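Local structure of L-Ala-D/L-Glu Epimerase (Escherichia coli, 1JPD) at residues I116-V128 / P313-L324. The protein belongs to the enolase superfamily, pairing an N-terminal domain of the mandelate racemase / muconate lactonizing enzyme family with a C-terminal domain of the TIM-barrel type. Residues are numbered along the deposited sequence; the frame is centred on the assembly and turned at random.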
ATOM      1  N   ILE A 116       6.307   6.495  17.622  1.00 66.30           N
ATOM      2  CA  ILE A 116       7.299   6.580  16.549  1.00 65.02           C
ATOM      3  C   ILE A 116       7.347   8.019  16.048  1.00 65.36           C
ATOM      4  O   ILE A 116       6.403   8.783  16.250  1.00 67.20           O
ATOM      5  CB  ILE A 116       6.959   5.621  15.368  1.00 62.52           C
ATOM      6  CG1 ILE A 116       5.581   5.939  14.796  1.00 60.39           C
ATOM      7  CG2 ILE A 116       6.990   4.181  15.838  1.00 59.44           C
ATOM      8  CD1 ILE A 116       5.562   7.147  13.898  1.00 63.68           C
ATOM      9  N   THR A 117       8.442   8.395  15.402  1.00 65.38           N
ATOM     10  CA  THR A 117       8.567   9.756  14.897  1.00 67.50           C
ATOM     11  C   THR A 117       8.393   9.819  13.391  1.00 65.57           C
ATOM     12  O   THR A 117       9.027   9.075  12.642  1.00 67.97           O
ATOM     13  CB  THR A 117       9.938  10.364  15.254  1.00 71.16           C
ATOM     14  OG1 THR A 117      10.103  10.360  16.678  1.00 72.71           O
ATOM     15  CG2 THR A 117      10.040  11.801  14.736  1.00 69.88           C
ATOM     16  N   LEU A 118       7.526  10.715  12.948  1.00 62.71           N
ATOM     17  CA  LEU A 118       7.295  10.859  11.530  1.00 64.87           C
ATOM     18  C   LEU A 118       8.124  12.007  11.005  1.00 66.46           C
ATOM     19  O   LEU A 118       8.144  13.089  11.591  1.00 70.97           O
ATOM     20  CB  LEU A 118       5.816  11.120  11.253  1.00 62.79           C
ATOM     21  CG  LEU A 118       4.865  10.004  11.682  1.00 61.76           C
ATOM     22  CD1 LEU A 118       3.457  10.332  11.222  1.00 58.28           C
ATOM     23  CD2 LEU A 118       5.327   8.684  11.087  1.00 57.72           C
ATOM     24  N   PRO A 119       8.842  11.781   9.900  1.00 67.35           N
ATOM     25  CA  PRO A 119       9.665  12.843   9.321  1.00 67.42           C
ATOM     26  C   PRO A 119       8.754  13.956   8.821  1.00 67.17           C
ATOM     27  O   PRO A 119       7.537  13.796   8.793  1.00 68.49           O
ATOM     28  CB  PRO A 119      10.400  12.128   8.190  1.00 65.31           C
ATOM     29  CG  PRO A 119       9.434  11.071   7.778  1.00 65.34           C
ATOM     30  CD  PRO A 119       8.947  10.547   9.106  1.00 67.34           C
ATOM     31  N   GLU A 120       9.336  15.078   8.427  1.00 68.92           N
ATOM     32  CA  GLU A 120       8.540  16.197   7.947  1.00 68.90           C
ATOM     33  C   GLU A 120       8.142  16.007   6.486  1.00 65.29           C
ATOM     34  O   GLU A 120       7.119  16.524   6.032  1.00 61.93           O
ATOM     35  CB  GLU A 120       9.327  17.493   8.119  1.00 73.98           C
ATOM     36  CG  GLU A 120       8.536  18.737   7.807  1.00 81.39           C
ATOM     37  CD  GLU A 120       9.285  19.988   8.192  1.00 88.11           C
ATOM     38  OE1 GLU A 120      10.372  20.236   7.620  1.00 88.79           O
ATOM     39  OE2 GLU A 120       8.788  20.720   9.076  1.00 90.19           O
ATOM     40  N   THR A 121       8.955  15.260   5.753  1.00 62.14           N
ATOM     41  CA  THR A 121       8.686  15.001   4.348  1.00 60.30           C
ATOM     42  C   THR A 121       8.945  13.532   4.040  1.00 59.84           C
ATOM     43  O   THR A 121       9.929  12.956   4.505  1.00 60.53           O
ATOM     44  CB  THR A 121       9.576  15.878   3.446  1.00 60.59           C
ATOM     45  OG1 THR A 121       9.269  17.260   3.671  1.00 65.62           O
ATOM     46  CG2 THR A 121       9.346  15.549   1.985  1.00 57.18           C
ATOM     47  N   VAL A 122       8.048  12.928   3.266  1.00 53.27           N
ATOM     48  CA  VAL A 122       8.177  11.525   2.890  1.00 47.03           C
ATOM     49  C   VAL A 122       8.245  11.403   1.373  1.00 46.51           C
ATOM     50  O   VAL A 122       7.396  11.950   0.665  1.00 45.46           O
ATOM     51  CB  VAL A 122       6.963  10.695   3.377  1.00 46.68           C
ATOM     52  CG1 VAL A 122       7.087   9.263   2.880  1.00 45.11           C
ATOM     53  CG2 VAL A 122       6.860  10.736   4.896  1.00 43.33           C
ATOM     54  N   ILE A 123       9.254  10.690   0.876  1.00 46.73           N
ATOM     55  CA  ILE A 123       9.414  10.480  -0.563  1.00 47.61           C
ATOM     56  C   ILE A 123       8.420   9.412  -1.005  1.00 45.40           C
ATOM     57  O   ILE A 123       8.433   8.290  -0.491  1.00 45.64           O
ATOM     58  CB  ILE A 123      10.852   9.997  -0.933  1.00 50.77           C
ATOM     59  CG1 ILE A 123      11.874  11.101  -0.636  1.00 51.29           C
ATOM     60  CG2 ILE A 123      10.912   9.600  -2.415  1.00 48.68           C
ATOM     61  CD1 ILE A 123      13.311  10.733  -0.989  1.00 47.55           C
ATOM     62  N   THR A 124       7.559   9.767  -1.953  1.00 44.92           N
ATOM     63  CA  THR A 124       6.563   8.837  -2.457  1.00 44.66           C
ATOM     64  C   THR A 124       6.796   8.555  -3.932  1.00 42.02           C
ATOM     65  O   THR A 124       7.208   9.426  -4.686  1.00 46.03           O
ATOM     66  CB  THR A 124       5.124   9.374  -2.249  1.00 45.39           C
ATOM     67  OG1 THR A 124       4.926  10.573  -3.009  1.00 42.84           O
ATOM     68  CG2 THR A 124       4.894   9.676  -0.781  1.00 46.51           C
ATOM     69  N   ALA A 125       6.529   7.321  -4.331  1.00 42.18           N
ATOM     70  CA  ALA A 125       6.733   6.910  -5.704  1.00 40.92           C
ATOM     71  C   ALA A 125       5.781   7.578  -6.682  1.00 43.65           C
ATOM     72  O   ALA A 125       4.568   7.572  -6.490  1.00 48.47           O
ATOM     73  CB  ALA A 125       6.597   5.411  -5.804  1.00 38.64           C
ATOM     74  N   GLN A 126       6.344   8.165  -7.731  1.00 44.08           N
ATOM     75  CA  GLN A 126       5.544   8.794  -8.762  1.00 44.05           C
ATOM     76  C   GLN A 126       5.418   7.787  -9.882  1.00 47.33           C
ATOM     77  O   GLN A 126       6.410   7.189 -10.306  1.00 51.55           O
ATOM     78  CB  GLN A 126       6.215  10.057  -9.282  1.00 42.97           C
ATOM     79  CG  GLN A 126       5.855  11.268  -8.479  1.00 50.90           C
ATOM     80  CD  GLN A 126       4.383  11.642  -8.598  1.00 50.34           C
ATOM     81  OE1 GLN A 126       3.805  12.187  -7.661  1.00 54.87           O
ATOM     82  NE2 GLN A 126       3.780  11.370  -9.754  1.00 39.47           N
ATOM     83  N   THR A 127       4.199   7.590 -10.361  1.00 42.13           N
ATOM     84  CA  THR A 127       3.982   6.633 -11.418  1.00 40.21           C
ATOM     85  C   THR A 127       4.338   7.167 -12.796  1.00 40.58           C
ATOM     86  O   THR A 127       3.992   8.290 -13.148  1.00 43.07           O
ATOM     87  CB  THR A 127       2.512   6.159 -11.461  1.00 36.84           C
ATOM     88  OG1 THR A 127       2.210   5.431 -10.268  1.00 40.47           O
ATOM     89  CG2 THR A 127       2.273   5.261 -12.673  1.00 34.39           C
ATOM     90  N   VAL A 128       5.058   6.348 -13.555  1.00 37.48           N
ATOM     91  CA  VAL A 128       5.406   6.653 -14.926  1.00 34.17           C
ATOM     92  C   VAL A 128       4.609   5.557 -15.616  1.00 41.06           C
ATOM     93  O   VAL A 128       4.979   4.383 -15.581  1.00 46.72           O
ATOM     94  CB  VAL A 128       6.898   6.446 -15.223  1.00 34.71           C
ATOM     95  CG1 VAL A 128       7.153   6.653 -16.706  1.00 27.50           C
ATOM     96  CG2 VAL A 128       7.737   7.416 -14.405  1.00 32.78           C
ATOM     97  N   PRO A 313      -9.927  18.121   6.194  1.00 63.39           N
ATOM     98  CA  PRO A 313      -8.658  18.455   5.539  1.00 59.72           C
ATOM     99  C   PRO A 313      -7.976  17.223   4.952  1.00 55.40           C
ATOM    100  O   PRO A 313      -8.246  16.090   5.354  1.00 53.78           O
ATOM    101  CB  PRO A 313      -7.848  19.050   6.676  1.00 60.16           C
ATOM    102  CG  PRO A 313      -8.230  18.153   7.810  1.00 58.82           C
ATOM    103  CD  PRO A 313      -9.746  18.076   7.657  1.00 62.68           C
ATOM    104  N   ALA A 314      -7.073  17.464   4.013  1.00 50.35           N
ATOM    105  CA  ALA A 314      -6.350  16.394   3.360  1.00 48.21           C
ATOM    106  C   ALA A 314      -4.861  16.531   3.603  1.00 51.68           C
ATOM    107  O   ALA A 314      -4.392  17.573   4.061  1.00 53.92           O
ATOM    108  CB  ALA A 314      -6.627  16.427   1.874  1.00 52.06           C
ATOM    109  N   LEU A 315      -4.118  15.469   3.305  1.00 51.29           N
ATOM    110  CA  LEU A 315      -2.670  15.484   3.455  1.00 48.15           C
ATOM    111  C   LEU A 315      -2.111  16.258   2.269  1.00 49.33           C
ATOM    112  O   LEU A 315      -2.674  16.212   1.168  1.00 47.25           O
ATOM    113  CB  LEU A 315      -2.108  14.063   3.444  1.00 45.67           C
ATOM    114  CG  LEU A 315      -2.427  13.169   4.637  1.00 46.46           C
ATOM    115  CD1 LEU A 315      -1.937  11.761   4.347  1.00 49.58           C
ATOM    116  CD2 LEU A 315      -1.772  13.719   5.894  1.00 39.31           C
ATOM    117  N   GLN A 316      -1.006  16.962   2.482  1.00 49.26           N
ATOM    118  CA  GLN A 316      -0.417  17.741   1.405  1.00 50.69           C
ATOM    119  C   GLN A 316       0.614  16.984   0.574  1.00 47.87           C
ATOM    120  O   GLN A 316       1.658  16.563   1.075  1.00 42.01           O
ATOM    121  CB  GLN A 316       0.172  19.035   1.968  1.00 53.81           C
ATOM    122  CG  GLN A 316      -0.909  19.980   2.500  1.00 57.41           C
ATOM    123  CD  GLN A 316      -2.020  20.230   1.474  1.00 61.29           C
ATOM    124  OE1 GLN A 316      -1.791  20.853   0.435  1.00 64.69           O
ATOM    125  NE2 GLN A 316      -3.221  19.730   1.760  1.00 55.04           N
ATOM    126  N   PHE A 317       0.286  16.818  -0.704  1.00 43.74           N
ATOM    127  CA  PHE A 317       1.134  16.126  -1.662  1.00 45.44           C
ATOM    128  C   PHE A 317       1.620  17.053  -2.771  1.00 48.16           C
ATOM    129  O   PHE A 317       0.836  17.807  -3.349  1.00 44.42           O
ATOM    130  CB  PHE A 317       0.376  14.989  -2.364  1.00 43.24           C
ATOM    131  CG  PHE A 317       0.070  13.803  -1.500  1.00 43.20           C
ATOM    132  CD1 PHE A 317      -1.173  13.677  -0.888  1.00 40.92           C
ATOM    133  CD2 PHE A 317       0.992  12.764  -1.373  1.00 43.55           C
ATOM    134  CE1 PHE A 317      -1.498  12.527  -0.166  1.00 42.14           C
ATOM    135  CE2 PHE A 317       0.680  11.614  -0.654  1.00 44.67           C
ATOM    136  CZ  PHE A 317      -0.572  11.493  -0.051  1.00 42.42           C
ATOM    137  N   THR A 318       2.914  16.982  -3.069  1.00 54.46           N
ATOM    138  CA  THR A 318       3.514  17.742  -4.171  1.00 52.93           C
ATOM    139  C   THR A 318       4.194  16.638  -4.977  1.00 52.91           C
ATOM    140  O   THR A 318       4.446  15.555  -4.438  1.00 49.15           O
ATOM    141  CB  THR A 318       4.574  18.760  -3.697  1.00 52.70           C
ATOM    142  OG1 THR A 318       5.680  18.072  -3.091  1.00 53.13           O
ATOM    143  CG2 THR A 318       3.962  19.731  -2.701  1.00 45.60           C
ATOM    144  N   THR A 319       4.488  16.888  -6.249  1.00 52.73           N
ATOM    145  CA  THR A 319       5.106  15.853  -7.079  1.00 53.50           C
ATOM    146  C   THR A 319       6.216  15.050  -6.374  1.00 54.68           C
ATOM    147  O   THR A 319       7.296  15.570  -6.089  1.00 57.59           O
ATOM    148  CB  THR A 319       5.669  16.443  -8.398  1.00 55.43           C
ATOM    149  OG1 THR A 319       4.603  17.010  -9.177  1.00 50.80           O
ATOM    150  CG2 THR A 319       6.339  15.349  -9.216  1.00 55.29           C
ATOM    151  N   GLY A 320       5.925  13.782  -6.082  1.00 51.19           N
ATOM    152  CA  GLY A 320       6.898  12.914  -5.443  1.00 41.37           C
ATOM    153  C   GLY A 320       7.086  13.090  -3.951  1.00 46.53           C
ATOM    154  O   GLY A 320       7.975  12.463  -3.360  1.00 44.08           O
ATOM    155  N   GLU A 321       6.266  13.924  -3.320  1.00 47.09           N
ATOM    156  CA  GLU A 321       6.413  14.133  -1.884  1.00 52.61           C
ATOM    157  C   GLU A 321       5.114  14.207  -1.095  1.00 51.88           C
ATOM    158  O   GLU A 321       4.079  14.656  -1.587  1.00 52.67           O
ATOM    159  CB  GLU A 321       7.211  15.411  -1.610  1.00 54.73           C
ATOM    160  CG  GLU A 321       8.481  15.548  -2.418  1.00 61.56           C
ATOM    161  CD  GLU A 321       9.295  16.757  -2.016  1.00 65.43           C
ATOM    162  OE1 GLU A 321       8.707  17.854  -1.877  1.00 66.55           O
ATOM    163  OE2 GLU A 321      10.525  16.608  -1.848  1.00 66.38           O
ATOM    164  N   LEU A 322       5.198  13.766   0.151  1.00 49.79           N
ATOM    165  CA  LEU A 322       4.078  13.798   1.068  1.00 49.00           C
ATOM    166  C   LEU A 322       4.568  14.650   2.226  1.00 48.38           C
ATOM    167  O   LEU A 322       5.494  14.257   2.938  1.00 49.54           O
ATOM    168  CB  LEU A 322       3.744  12.384   1.552  1.00 47.03           C
ATOM    169  CG  LEU A 322       2.771  12.298   2.726  1.00 46.93           C
ATOM    170  CD1 LEU A 322       1.464  12.991   2.373  1.00 44.34           C
ATOM    171  CD2 LEU A 322       2.543  10.842   3.076  1.00 48.63           C
ATOM    172  N   HIS A 323       3.964  15.819   2.401  1.00 51.35           N
ATOM    173  CA  HIS A 323       4.360  16.735   3.469  1.00 56.27           C
ATOM    174  C   HIS A 323       3.539  16.552   4.733  1.00 56.04           C
ATOM    175  O   HIS A 323       2.326  16.746   4.732  1.00 60.96           O
ATOM    176  CB  HIS A 323       4.237  18.176   2.981  1.00 58.18           C
ATOM    177  CG  HIS A 323       5.054  18.459   1.761  1.00 60.64           C
ATOM    178  ND1 HIS A 323       6.433  18.478   1.780  1.00 60.93           N
ATOM    179  CD2 HIS A 323       4.690  18.687   0.478  1.00 59.19           C
ATOM    180  CE1 HIS A 323       6.881  18.704   0.558  1.00 63.82           C
ATOM    181  NE2 HIS A 323       5.844  18.833  -0.250  1.00 61.20           N
ATOM    182  N   LEU A 324       4.212  16.181   5.817  1.00 60.18           N
ATOM    183  CA  LEU A 324       3.547  15.959   7.095  1.00 62.57           C
ATOM    184  C   LEU A 324       3.783  17.125   8.068  1.00 67.28           C
ATOM    185  O   LEU A 324       4.553  18.049   7.720  1.00 71.79           O
ATOM    186  CB  LEU A 324       4.045  14.641   7.708  1.00 59.11           C
ATOM    187  CG  LEU A 324       3.894  13.378   6.843  1.00 59.12           C
ATOM    188  CD1 LEU A 324       4.440  12.154   7.572  1.00 56.55           C
ATOM    189  CD2 LEU A 324       2.430  13.172   6.498  1.00 56.93           C
ATOM    190  OXT LEU A 324       3.194  17.107   9.172  1.00 68.84           O
TER
HETATM  191  O   HOH W   1       7.233  19.167   4.594  1.00 59.22           O
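Val-122 and Leu-322 form the hydrogen-bonded pair at the centre of a short antiparallel ladder: Val-122 N reaches Leu-322 O and Leu-322 N reaches Val-122 O, each at 2.9 Å. The ladder is a worked example of how a C-terminal hairpin satisfies its backbone donors and acceptors when it joins the edge of a strand. At one end Leu-324 N donates to Glu-120 O (2.9 Å), from 36° above the carbonyl plane; at the other Thr-124 N meets Gly-320 O. Beyond it the backbone ladder stops, and a side chain takes over: Gln-126, folded back at chi2 (-66°), lays its CG against Gly-320 and accepts the glycine's N-H on OE1 (3.1 Å), so the third residue of the type II turn from Thr-318 to Glu-321 is served by a side chain.

Glu-120 O has a second donor, a water that also bonds to Thr-121 OG1 (2.9 Å) and His-323 ND1. Thr-121 and His-323 run side by side, and the water bridges them; across the ring NE2 pairs with Thr-318 OG1, so both imidazole nitrogens are engaged, which probably holds the ring in its rotation. On the face that carries Val-122 and Leu-322, Leu-322 CB meets Thr-124 CG2 (3.8 Å), and Val-122 CG2 meets Leu-324 CD1 (3.9 Å).

The hairpin thus extends the sheet past strand 121-128, whose other side pairs in parallel with strand 150-154; helix 283-289 packs on Leu-322, and helix 110-114 touches Leu-118.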